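Local coordinates for protein phosphonate monoester hydrolase (Ruegeria pomeroyi, PDB 4UPK) that is a hydrolase of the sulfatase family, in the alkaline phosphatase clan, built around a mixed beta sheet, at residues 285-289 and 290-294; 125-128 and 129-133; 360-364 and 365-369. One frame throughout, in Å; residues are numbered along the deposited sequence.

Interaction 1 (285-289 and 290-294)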
ATOM      1  N   ARG A 285      10.140 -34.331 -27.090  1.00 20.55           N
ATOM      2  CA  ARG A 285       8.727 -34.459 -27.459  1.00 20.94           C
ATOM      3  C   ARG A 285       7.914 -33.179 -27.216  1.00 25.29           C
ATOM      4  O   ARG A 285       6.799 -33.091 -27.720  1.00 23.85           O
ATOM      5  CB  ARG A 285       8.093 -35.661 -26.725  1.00 21.64           C
ATOM      6  CG  ARG A 285       8.251 -37.019 -27.439  1.00 33.06           C
ATOM      7  CD  ARG A 285       8.274 -38.226 -26.490  1.00 43.66           C
ATOM      8  NE  ARG A 285       7.372 -38.068 -25.345  1.00 50.15           N
ATOM      9  CZ  ARG A 285       7.608 -38.523 -24.117  1.00 57.29           C
ATOM     10  NH1 ARG A 285       8.712 -39.222 -23.857  1.00 20.49           N
ATOM     11  NH2 ARG A 285       6.734 -38.300 -23.141  1.00 50.72           N
ATOM     12  N   TYR A 286       8.480 -32.194 -26.467  1.00 23.23           N
ATOM     13  CA  TYR A 286       7.871 -30.904 -26.081  1.00 23.33           C
ATOM     14  C   TYR A 286       7.623 -29.999 -27.291  1.00 28.16           C
ATOM     15  O   TYR A 286       6.528 -29.434 -27.400  1.00 27.80           O
ATOM     16  CB  TYR A 286       8.756 -30.211 -25.023  1.00 24.93           C
ATOM     17  CG  TYR A 286       8.167 -28.971 -24.373  1.00 28.15           C
ATOM     18  CD1 TYR A 286       7.353 -29.066 -23.252  1.00 30.30           C
ATOM     19  CD2 TYR A 286       8.483 -27.698 -24.838  1.00 29.08           C
ATOM     20  CE1 TYR A 286       6.823 -27.929 -22.645  1.00 31.45           C
ATOM     21  CE2 TYR A 286       7.942 -26.557 -24.250  1.00 29.79           C
ATOM     22  CZ  TYR A 286       7.124 -26.677 -23.148  1.00 38.56           C
ATOM     23  OH  TYR A 286       6.623 -25.546 -22.552  1.00 45.57           O
ATOM     24  N   SER A 287       8.645 -29.844 -28.175  1.00 25.29           N
ATOM     25  CA  SER A 287       8.608 -29.043 -29.414  1.00 24.96           C
ATOM     26  C   SER A 287       9.020 -29.897 -30.603  1.00 26.28           C
ATOM     27  O   SER A 287       9.673 -30.929 -30.434  1.00 25.17           O
ATOM     28  CB  SER A 287       9.524 -27.826 -29.317  1.00 31.02           C
ATOM     29  OG  SER A 287       9.042 -26.864 -28.392  1.00 47.07           O
ATOM     30  N   SER A 288       8.634 -29.467 -31.811  1.00 22.47           N
ATOM     31  CA  SER A 288       8.934 -30.182 -33.058  1.00 21.81           C
ATOM     32  C   SER A 288       8.870 -29.206 -34.235  1.00 21.66           C
ATOM     33  O   SER A 288       8.314 -28.114 -34.074  1.00 20.40           O
ATOM     34  CB  SER A 288       7.944 -31.343 -33.272  1.00 25.41           C
ATOM     35  OG  SER A 288       6.612 -30.910 -33.495  1.00 29.33           O
ATOM     36  N   PRO A 289       9.400 -29.570 -35.431  1.00 16.12           N
ATOM     37  CA  PRO A 289       9.258 -28.675 -36.592  1.00 15.50           C
ATOM     38  C   PRO A 289       7.793 -28.277 -36.853  1.00 20.90           C
ATOM     39  O   PRO A 289       7.527 -27.099 -37.112  1.00 20.40           O
ATOM     40  CB  PRO A 289       9.852 -29.499 -37.736  1.00 17.52           C
ATOM     41  CG  PRO A 289      10.780 -30.446 -37.085  1.00 21.69           C
ATOM     42  CD  PRO A 289      10.121 -30.804 -35.799  1.00 16.97           C
ATOM     43  N   ALA A 290       6.834 -29.248 -36.692  1.00 19.43           N
ATOM     44  CA  ALA A 290       5.374 -29.070 -36.848  1.00 19.33           C
ATOM     45  C   ALA A 290       4.787 -28.013 -35.900  1.00 23.71           C
ATOM     46  O   ALA A 290       3.791 -27.370 -36.258  1.00 26.71           O
ATOM     47  CB  ALA A 290       4.647 -30.391 -36.658  1.00 20.03           C
ATOM     48  N   SER A 291       5.387 -27.819 -34.706  1.00 15.77           N
ATOM     49  CA  SER A 291       4.908 -26.811 -33.753  1.00 15.10           C
ATOM     50  C   SER A 291       5.600 -25.446 -33.936  1.00 20.23           C
ATOM     51  O   SER A 291       5.180 -24.468 -33.329  1.00 21.07           O
ATOM     52  CB  SER A 291       5.035 -27.316 -32.311  1.00 17.27           C
ATOM     53  OG  SER A 291       6.388 -27.393 -31.886  1.00 23.31           O
ATOM     54  N   PHE A 292       6.647 -25.383 -34.772  1.00 17.06           N
ATOM     55  CA  PHE A 292       7.454 -24.185 -35.047  1.00 15.35           C
ATOM     56  C   PHE A 292       7.038 -23.384 -36.297  1.00 17.72           C
ATOM     57  O   PHE A 292       7.699 -22.399 -36.641  1.00 13.02           O
ATOM     58  CB  PHE A 292       8.942 -24.577 -35.135  1.00 15.98           C
ATOM     59  CG  PHE A 292       9.747 -24.279 -33.902  1.00 15.43           C
ATOM     60  CD1 PHE A 292       9.351 -24.756 -32.661  1.00 17.09           C
ATOM     61  CD2 PHE A 292      10.919 -23.531 -33.984  1.00 16.60           C
ATOM     62  CE1 PHE A 292      10.087 -24.458 -31.516  1.00 17.69           C
ATOM     63  CE2 PHE A 292      11.660 -23.245 -32.838  1.00 17.90           C
ATOM     64  CZ  PHE A 292      11.235 -23.700 -31.615  1.00 15.59           C
ATOM     65  N   VAL A 293       5.943 -23.807 -36.963  1.00 16.05           N
ATOM     66  CA  VAL A 293       5.394 -23.185 -38.176  1.00 15.91           C
ATOM     67  C   VAL A 293       3.848 -23.308 -38.150  1.00 21.79           C
ATOM     68  O   VAL A 293       3.336 -24.154 -37.437  1.00 22.45           O
ATOM     69  CB  VAL A 293       5.977 -23.802 -39.504  1.00 18.41           C
ATOM     70  CG1 VAL A 293       7.449 -23.469 -39.708  1.00 16.94           C
ATOM     71  CG2 VAL A 293       5.734 -25.303 -39.598  1.00 18.61           C
ATOM     72  N   LEU A 294       3.126 -22.493 -38.944  1.00 20.46           N
ATOM     73  CA  LEU A 294       1.656 -22.549 -39.067  1.00 21.14           C
ATOM     74  C   LEU A 294       1.237 -22.991 -40.481  1.00 27.15           C
ATOM     75  O   LEU A 294       1.789 -22.485 -41.460  1.00 28.48           O
ATOM     76  CB  LEU A 294       0.978 -21.210 -38.679  1.00 20.59           C
ATOM     77  CG  LEU A 294       0.972 -20.827 -37.177  1.00 25.76           C
ATOM     78  CD1 LEU A 294       0.169 -19.550 -36.948  1.00 26.51           C
ATOM     79  CD2 LEU A 294       0.383 -21.944 -36.279  1.00 26.94           C
TER

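Interaction 2 (125-128 and 129-133)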
ATOM      1  N   PRO A 125      11.282   5.142 -18.738  1.00 17.35           N
ATOM      2  CA  PRO A 125      11.649   3.962 -19.535  1.00 16.96           C
ATOM      3  C   PRO A 125      10.679   3.743 -20.697  1.00 21.45           C
ATOM      4  O   PRO A 125       9.513   3.408 -20.491  1.00 23.26           O
ATOM      5  CB  PRO A 125      11.651   2.814 -18.504  1.00 17.76           C
ATOM      6  CG  PRO A 125      11.509   3.471 -17.167  1.00 21.60           C
ATOM      7  CD  PRO A 125      10.775   4.740 -17.417  1.00 17.72           C
ATOM      8  N   LEU A 126      11.148   3.980 -21.922  1.00 17.32           N
ATOM      9  CA  LEU A 126      10.306   3.845 -23.116  1.00 15.03           C
ATOM     10  C   LEU A 126      10.337   2.423 -23.633  1.00 20.67           C
ATOM     11  O   LEU A 126      11.423   1.883 -23.877  1.00 21.69           O
ATOM     12  CB  LEU A 126      10.739   4.834 -24.203  1.00 14.09           C
ATOM     13  CG  LEU A 126      10.860   6.309 -23.769  1.00 18.01           C
ATOM     14  CD1 LEU A 126      11.642   7.108 -24.775  1.00 18.10           C
ATOM     15  CD2 LEU A 126       9.504   6.928 -23.496  1.00 18.16           C
ATOM     16  N   LEU A 127       9.149   1.805 -23.779  1.00 15.43           N
ATOM     17  CA  LEU A 127       9.037   0.441 -24.273  1.00 14.76           C
ATOM     18  C   LEU A 127       8.535   0.315 -25.691  1.00 18.28           C
ATOM     19  O   LEU A 127       7.428   0.744 -26.018  1.00 16.80           O
ATOM     20  CB  LEU A 127       8.228  -0.464 -23.309  1.00 14.63           C
ATOM     21  CG  LEU A 127       8.011  -1.929 -23.711  1.00 17.27           C
ATOM     22  CD1 LEU A 127       9.329  -2.738 -23.618  1.00 16.35           C
ATOM     23  CD2 LEU A 127       6.947  -2.565 -22.829  1.00 17.96           C
ATOM     24  N   PHE A 128       9.354  -0.339 -26.528  1.00 16.23           N
ATOM     25  CA  PHE A 128       9.028  -0.654 -27.918  1.00 14.96           C
ATOM     26  C   PHE A 128       9.039  -2.164 -28.018  1.00 16.39           C
ATOM     27  O   PHE A 128      10.108  -2.766 -28.177  1.00 15.11           O
ATOM     28  CB  PHE A 128      10.041  -0.021 -28.869  1.00 16.28           C
ATOM     29  CG  PHE A 128       9.973   1.476 -28.889  1.00 17.61           C
ATOM     30  CD1 PHE A 128       9.128   2.135 -29.776  1.00 20.30           C
ATOM     31  CD2 PHE A 128      10.768   2.236 -28.037  1.00 19.06           C
ATOM     32  CE1 PHE A 128       9.066   3.528 -29.799  1.00 21.81           C
ATOM     33  CE2 PHE A 128      10.709   3.628 -28.058  1.00 22.34           C
ATOM     34  CZ  PHE A 128       9.859   4.266 -28.945  1.00 21.08           C
ATOM     35  N   GLY A 129       7.866  -2.756 -27.799  1.00 11.29           N
ATOM     36  CA  GLY A 129       7.711  -4.196 -27.803  1.00 10.86           C
ATOM     37  C   GLY A 129       6.950  -4.803 -26.649  1.00 15.29           C
ATOM     38  O   GLY A 129       5.754  -4.563 -26.508  1.00 16.24           O
ATOM     39  N   TYR A 130       7.612  -5.678 -25.876  1.00 12.04           N
ATOM     40  CA  TYR A 130       7.035  -6.470 -24.766  1.00 10.86           C
ATOM     41  C   TYR A 130       8.051  -6.754 -23.658  1.00 15.57           C
ATOM     42  O   TYR A 130       9.248  -6.704 -23.912  1.00 13.91           O
ATOM     43  CB  TYR A 130       6.522  -7.825 -25.306  1.00 10.05           C
ATOM     44  CG  TYR A 130       7.604  -8.626 -26.007  1.00  8.96           C
ATOM     45  CD1 TYR A 130       7.947  -8.363 -27.330  1.00 10.24           C
ATOM     46  CD2 TYR A 130       8.295  -9.643 -25.341  1.00  7.83           C
ATOM     47  CE1 TYR A 130       8.928  -9.103 -27.986  1.00  8.56           C
ATOM     48  CE2 TYR A 130       9.306 -10.357 -25.974  1.00  7.99           C
ATOM     49  CZ  TYR A 130       9.625 -10.073 -27.300  1.00 11.65           C
ATOM     50  OH  TYR A 130      10.624 -10.733 -27.964  1.00  8.39           O
ATOM     51  N   THR A 131       7.563  -7.125 -22.453  1.00 16.06           N
ATOM     52  CA  THR A 131       8.386  -7.525 -21.274  1.00 16.17           C
ATOM     53  C   THR A 131       8.015  -8.941 -20.819  1.00 18.83           C
ATOM     54  O   THR A 131       8.795  -9.572 -20.109  1.00 17.76           O
ATOM     55  CB  THR A 131       8.284  -6.530 -20.088  1.00 14.62           C
ATOM     56  OG1 THR A 131       6.918  -6.354 -19.738  1.00 14.39           O
ATOM     57  CG2 THR A 131       8.917  -5.195 -20.380  1.00  7.71           C
ATOM     58  N   ASP A 132       6.835  -9.444 -21.247  1.00 16.27           N
ATOM     59  CA  ASP A 132       6.298 -10.765 -20.896  1.00 16.76           C
ATOM     60  C   ASP A 132       6.253 -10.996 -19.394  1.00 20.10           C
ATOM     61  O   ASP A 132       6.703 -12.043 -18.891  1.00 20.13           O
ATOM     62  CB  ASP A 132       7.014 -11.915 -21.659  1.00 18.56           C
ATOM     63  CG  ASP A 132       6.655 -12.016 -23.124  1.00 21.76           C
ATOM     64  OD1 ASP A 132       5.637 -11.409 -23.533  1.00 21.72           O
ATOM     65  OD2 ASP A 132       7.362 -12.731 -23.855  1.00 27.33           O
ATOM     66  N   THR A 133       5.690 -10.003 -18.679  1.00 17.26           N
ATOM     67  CA  THR A 133       5.594  -9.991 -17.225  1.00 18.01           C
ATOM     68  C   THR A 133       4.221 -10.450 -16.718  1.00 23.60           C
ATOM     69  O   THR A 133       3.189  -9.874 -17.082  1.00 21.79           O
ATOM     70  CB  THR A 133       6.027  -8.643 -16.633  1.00 22.70           C
ATOM     71  OG1 THR A 133       7.154  -8.136 -17.340  1.00 20.57           O
ATOM     72  CG2 THR A 133       6.355  -8.733 -15.135  1.00 19.37           C
TER

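Interaction 3 (360-364 and 365-369)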
ATOM      1  N   LYS A 360      13.680 -24.050 -26.160  1.00 15.87           N
ATOM      2  CA  LYS A 360      14.600 -23.816 -25.043  1.00 15.68           C
ATOM      3  C   LYS A 360      14.230 -24.539 -23.726  1.00 19.82           C
ATOM      4  O   LYS A 360      14.871 -24.279 -22.718  1.00 20.91           O
ATOM      5  CB  LYS A 360      14.832 -22.294 -24.868  1.00 15.96           C
ATOM      6  CG  LYS A 360      13.591 -21.457 -24.591  1.00  9.54           C
ATOM      7  CD  LYS A 360      12.760 -21.186 -25.809  1.00 11.31           C
ATOM      8  CE  LYS A 360      11.662 -20.247 -25.474  1.00 10.02           C
ATOM      9  NZ  LYS A 360      10.566 -20.354 -26.462  1.00 24.74           N
ATOM     10  N   MET A 361      13.225 -25.459 -23.740  1.00 16.66           N
ATOM     11  CA  MET A 361      12.827 -26.256 -22.558  1.00 17.40           C
ATOM     12  C   MET A 361      13.715 -27.516 -22.463  1.00 17.61           C
ATOM     13  O   MET A 361      13.267 -28.644 -22.681  1.00 14.36           O
ATOM     14  CB  MET A 361      11.321 -26.602 -22.543  1.00 20.75           C
ATOM     15  CG  MET A 361      10.428 -25.423 -22.142  1.00 25.64           C
ATOM     16  SD  MET A 361      10.601 -24.779 -20.445  1.00 30.61           S
ATOM     17  CE  MET A 361       9.936 -26.168 -19.505  1.00 26.94           C
ATOM     18  N   THR A 362      15.006 -27.276 -22.186  1.00 15.39           N
ATOM     19  CA  THR A 362      16.066 -28.279 -22.076  1.00 15.66           C
ATOM     20  C   THR A 362      17.202 -27.751 -21.185  1.00 19.37           C
ATOM     21  O   THR A 362      17.090 -26.655 -20.627  1.00 19.07           O
ATOM     22  CB  THR A 362      16.515 -28.774 -23.477  1.00 19.08           C
ATOM     23  OG1 THR A 362      17.394 -29.875 -23.309  1.00 18.58           O
ATOM     24  CG2 THR A 362      17.189 -27.690 -24.303  1.00 17.94           C
ATOM     25  N   VAL A 363      18.302 -28.530 -21.082  1.00 14.35           N
ATOM     26  CA  VAL A 363      19.466 -28.243 -20.230  1.00 12.50           C
ATOM     27  C   VAL A 363      20.762 -28.003 -21.025  1.00 19.15           C
ATOM     28  O   VAL A 363      21.783 -27.686 -20.414  1.00 20.09           O
ATOM     29  CB  VAL A 363      19.644 -29.319 -19.118  1.00 13.17           C
ATOM     30  CG1 VAL A 363      18.418 -29.378 -18.211  1.00 12.02           C
ATOM     31  CG2 VAL A 363      19.954 -30.698 -19.712  1.00 12.71           C
ATOM     32  N   TYR A 364      20.729 -28.174 -22.369  1.00 14.98           N
ATOM     33  CA  TYR A 364      21.916 -27.949 -23.196  1.00 15.07           C
ATOM     34  C   TYR A 364      22.187 -26.466 -23.403  1.00 18.99           C
ATOM     35  O   TYR A 364      21.242 -25.663 -23.451  1.00 19.41           O
ATOM     36  CB  TYR A 364      21.865 -28.722 -24.539  1.00 15.53           C
ATOM     37  CG  TYR A 364      21.881 -30.225 -24.382  1.00 14.29           C
ATOM     38  CD1 TYR A 364      22.875 -30.860 -23.629  1.00 14.38           C
ATOM     39  CD2 TYR A 364      20.909 -31.020 -24.990  1.00 13.92           C
ATOM     40  CE1 TYR A 364      22.900 -32.245 -23.487  1.00 14.26           C
ATOM     41  CE2 TYR A 364      20.940 -32.410 -24.874  1.00 13.76           C
ATOM     42  CZ  TYR A 364      21.939 -33.018 -24.122  1.00 19.35           C
ATOM     43  OH  TYR A 364      21.956 -34.386 -23.976  1.00 16.34           O
ATOM     44  N   ASP A 365      23.486 -26.115 -23.515  1.00 12.76           N
ATOM     45  CA  ASP A 365      24.002 -24.754 -23.658  1.00 12.13           C
ATOM     46  C   ASP A 365      23.355 -23.902 -24.743  1.00 19.97           C
ATOM     47  O   ASP A 365      23.122 -22.717 -24.501  1.00 19.28           O
ATOM     48  CB  ASP A 365      25.544 -24.742 -23.769  1.00 12.87           C
ATOM     49  CG  ASP A 365      26.279 -25.111 -22.480  1.00 20.13           C
ATOM     50  OD1 ASP A 365      25.627 -25.150 -21.398  1.00 19.93           O
ATOM     51  OD2 ASP A 365      27.502 -25.322 -22.540  1.00 30.54           O
ATOM     52  N   ALA A 366      23.036 -24.499 -25.920  1.00 18.35           N
ATOM     53  CA  ALA A 366      22.408 -23.789 -27.043  1.00 17.92           C
ATOM     54  C   ALA A 366      21.091 -23.078 -26.649  1.00 18.51           C
ATOM     55  O   ALA A 366      20.762 -22.049 -27.229  1.00 15.68           O
ATOM     56  CB  ALA A 366      22.204 -24.731 -28.231  1.00 18.53           C
ATOM     57  N   ALA A 367      20.400 -23.582 -25.606  1.00 16.02           N
ATOM     58  CA  ALA A 367      19.159 -22.991 -25.084  1.00 15.38           C
ATOM     59  C   ALA A 367      19.408 -21.741 -24.196  1.00 17.20           C
ATOM     60  O   ALA A 367      18.463 -20.990 -23.950  1.00 16.61           O
ATOM     61  CB  ALA A 367      18.376 -24.041 -24.303  1.00 15.82           C
ATOM     62  N   TYR A 368      20.669 -21.522 -23.728  1.00 13.43           N
ATOM     63  CA  TYR A 368      21.055 -20.461 -22.781  1.00 13.55           C
ATOM     64  C   TYR A 368      22.138 -19.541 -23.272  1.00 15.84           C
ATOM     65  O   TYR A 368      22.099 -18.370 -22.918  1.00 16.41           O
ATOM     66  CB  TYR A 368      21.481 -21.042 -21.398  1.00 14.49           C
ATOM     67  CG  TYR A 368      20.444 -21.943 -20.777  1.00 16.06           C
ATOM     68  CD1 TYR A 368      20.390 -23.295 -21.095  1.00 18.07           C
ATOM     69  CD2 TYR A 368      19.533 -21.456 -19.837  1.00 16.40           C
ATOM     70  CE1 TYR A 368      19.411 -24.129 -20.559  1.00 16.51           C
ATOM     71  CE2 TYR A 368      18.558 -22.286 -19.280  1.00 16.55           C
ATOM     72  CZ  TYR A 368      18.495 -23.622 -19.657  1.00 17.61           C
ATOM     73  OH  TYR A 368      17.547 -24.476 -19.145  1.00  8.84           O
ATOM     74  N   HIS A 369      23.133 -20.065 -24.013  1.00 12.56           N
ATOM     75  CA  HIS A 369      24.250 -19.286 -24.564  1.00 12.96           C
ATOM     76  C   HIS A 369      23.709 -18.181 -25.515  1.00 18.55           C
ATOM     77  O   HIS A 369      23.072 -18.462 -26.539  1.00 18.34           O
ATOM     78  CB  HIS A 369      25.278 -20.197 -25.267  1.00 13.76           C
ATOM     79  CG  HIS A 369      26.629 -19.570 -25.438  1.00 17.83           C
ATOM     80  ND1 HIS A 369      27.619 -20.184 -26.183  1.00 20.27           N
ATOM     81  CD2 HIS A 369      27.118 -18.409 -24.944  1.00 19.89           C
ATOM     82  CE1 HIS A 369      28.673 -19.388 -26.111  1.00 19.60           C
ATOM     83  NE2 HIS A 369      28.416 -18.305 -25.382  1.00 19.93           N
TER
HETATM   84  O   HOH W   1      23.257 -25.409 -20.208  1.00 13.13           O

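Interaction 1 (285-289 and 290-294)
Phe292 lays its ring beside the backbone of Ser288 and the side chain of Ser287, with CE1 4.1 Å from CB of Ser287 and CD1 3.8 Å from the carbonyl O of Ser288, an oblique approach. That carbonyl is the hub of a tight 3-10 turn. Ser291 grips it twice: its OG donates to Ser288 O over 3.0 Å, lying in the carbonyl plane on a lone pair, while its N reaches the same oxygen over 3.0 Å from well above that plane. The two donors therefore approach from different directions. With chi1 at 70°, OG of Ser291 is tucked between its own backbone N and carbonyl carbon, which folds the hydroxyl back over the turn; a small polar side chain suits this place. Phe292 N makes the next bond of the turn, to Pro289 O at 3.0 Å, and has a weak second one to Ser288 O. Proline fits the first position of the 3-10 segment, since its ring already holds phi near -53° and it has no N-H to satisfy. CG2 of Val293 touches Pro289 O, 3.6 Å away. The turn follows helix 280-286 and leads toward helix 303-333, whose Leu309 receives both Pro289 and Phe292. Trp358, from the loop between strands 340-346 and 372-375, meets the Phe292 ring edge-to-face and also touches Ser287 and Pro289.

Interaction 2 (125-128 and 129-133)
Where strand 125-127 of the mixed central sheet of the sulfatase fold gives way to a loop, the chain turns a corner at Phe128. Leu127 bridges the bend, its branched end crossing the Thr131 side chain obliquely: CD1 and CD2 of Leu127 both lie 4.1 Å from CG2 of Thr131. CD1 also rests 4.0 Å from the carbonyl O of Tyr130. Leu127 reaches this far because its CG stands opposite the backbone N (chi1 179°), extending the side chain across the inside of the bend. Phe128 points the other way, and its ring meets Phe221 edge-to-face. Gly129 follows the corner at phi 132° and psi -119°, backbone angles suited to glycine, since a CB there would be jammed against the carbonyl O of Phe128. Threonine suits position 131 by having two different branches. Its methyl faces the leucine, whereas OG1 of Thr131 shares a hydrogen bond of 3.0 Å with OG1 of Thr133 and is also bonded to the backbone N of Met154. Polar groups of the bend are met from strand 234-239, where OG1 of Thr238 bonds both Phe128 O and Tyr130 N. The chemistry thus divides: nonpolar contact between Leu127 and Thr131 lies on the inside of the bend, while hydrogen bonds to surrounding residues hold its buried polar atoms.

Interaction 3 (360-364 and 365-369)
The Tyr368 hydroxyl donates a hydrogen bond to the carbonyl O of Thr362, with OH 2.7 Å from that oxygen and almost head-on to the carbonyl (C=O...OH angle 163°). Tyrosine suits the place because its long rigid ring carries a donor back to a residue six positions earlier. A second bond, from Ala367 N to Tyr364 O at 3.1 Å, closes the start of the 3-10 segment 365-367. One water ties the two halves together as well, donating to Val363 O and to OD1 of Asp365, each over 2.7 Å; that carboxylate also forms a salt bridge with Arg463. The Tyr368 ring lies with its edge to the chain, and Tyr364 O sits in the ring plane, 3.4 Å from CD1. On the inner side of the turn Ala367 points its methyl at the preceding segment, where CB meets CG2 of Thr362 at 3.8 Å and CB of Lys360 at 4.0 Å. A small side chain is apt here, as Tyr364 O is only 3.4 Å from the same CB. All this belongs to the loop joining strands 340-346 and 372-375. Strand 458-463 packs against Val363 and Tyr368, strand 431-436 touches Met361 and Tyr368, and helix 280-286 presents Phe280 to Thr362, Val363 and Tyr364.

How the interactions relate
The three contacts follow one another along the chain in the order interaction 2, interaction 1, interaction 3, all within the sulfatase-type part of the chain. Interactions 1 and 3 are neighbours: their centres are about 17 Å apart, and they touch where CE2 of Tyr286 packs 3.5 Å from CG of Met361. Helix 280-286 links them further, since interaction 1 starts at its end while its Phe280 packs on interaction 3. Interaction 2 stands apart, where a strand of the central sheet runs into a loop, its centre about 24 Å from that of interaction 3 and 27 Å from that of interaction 1; its nearest atoms are about 9 Å and 13 Å away, respectively.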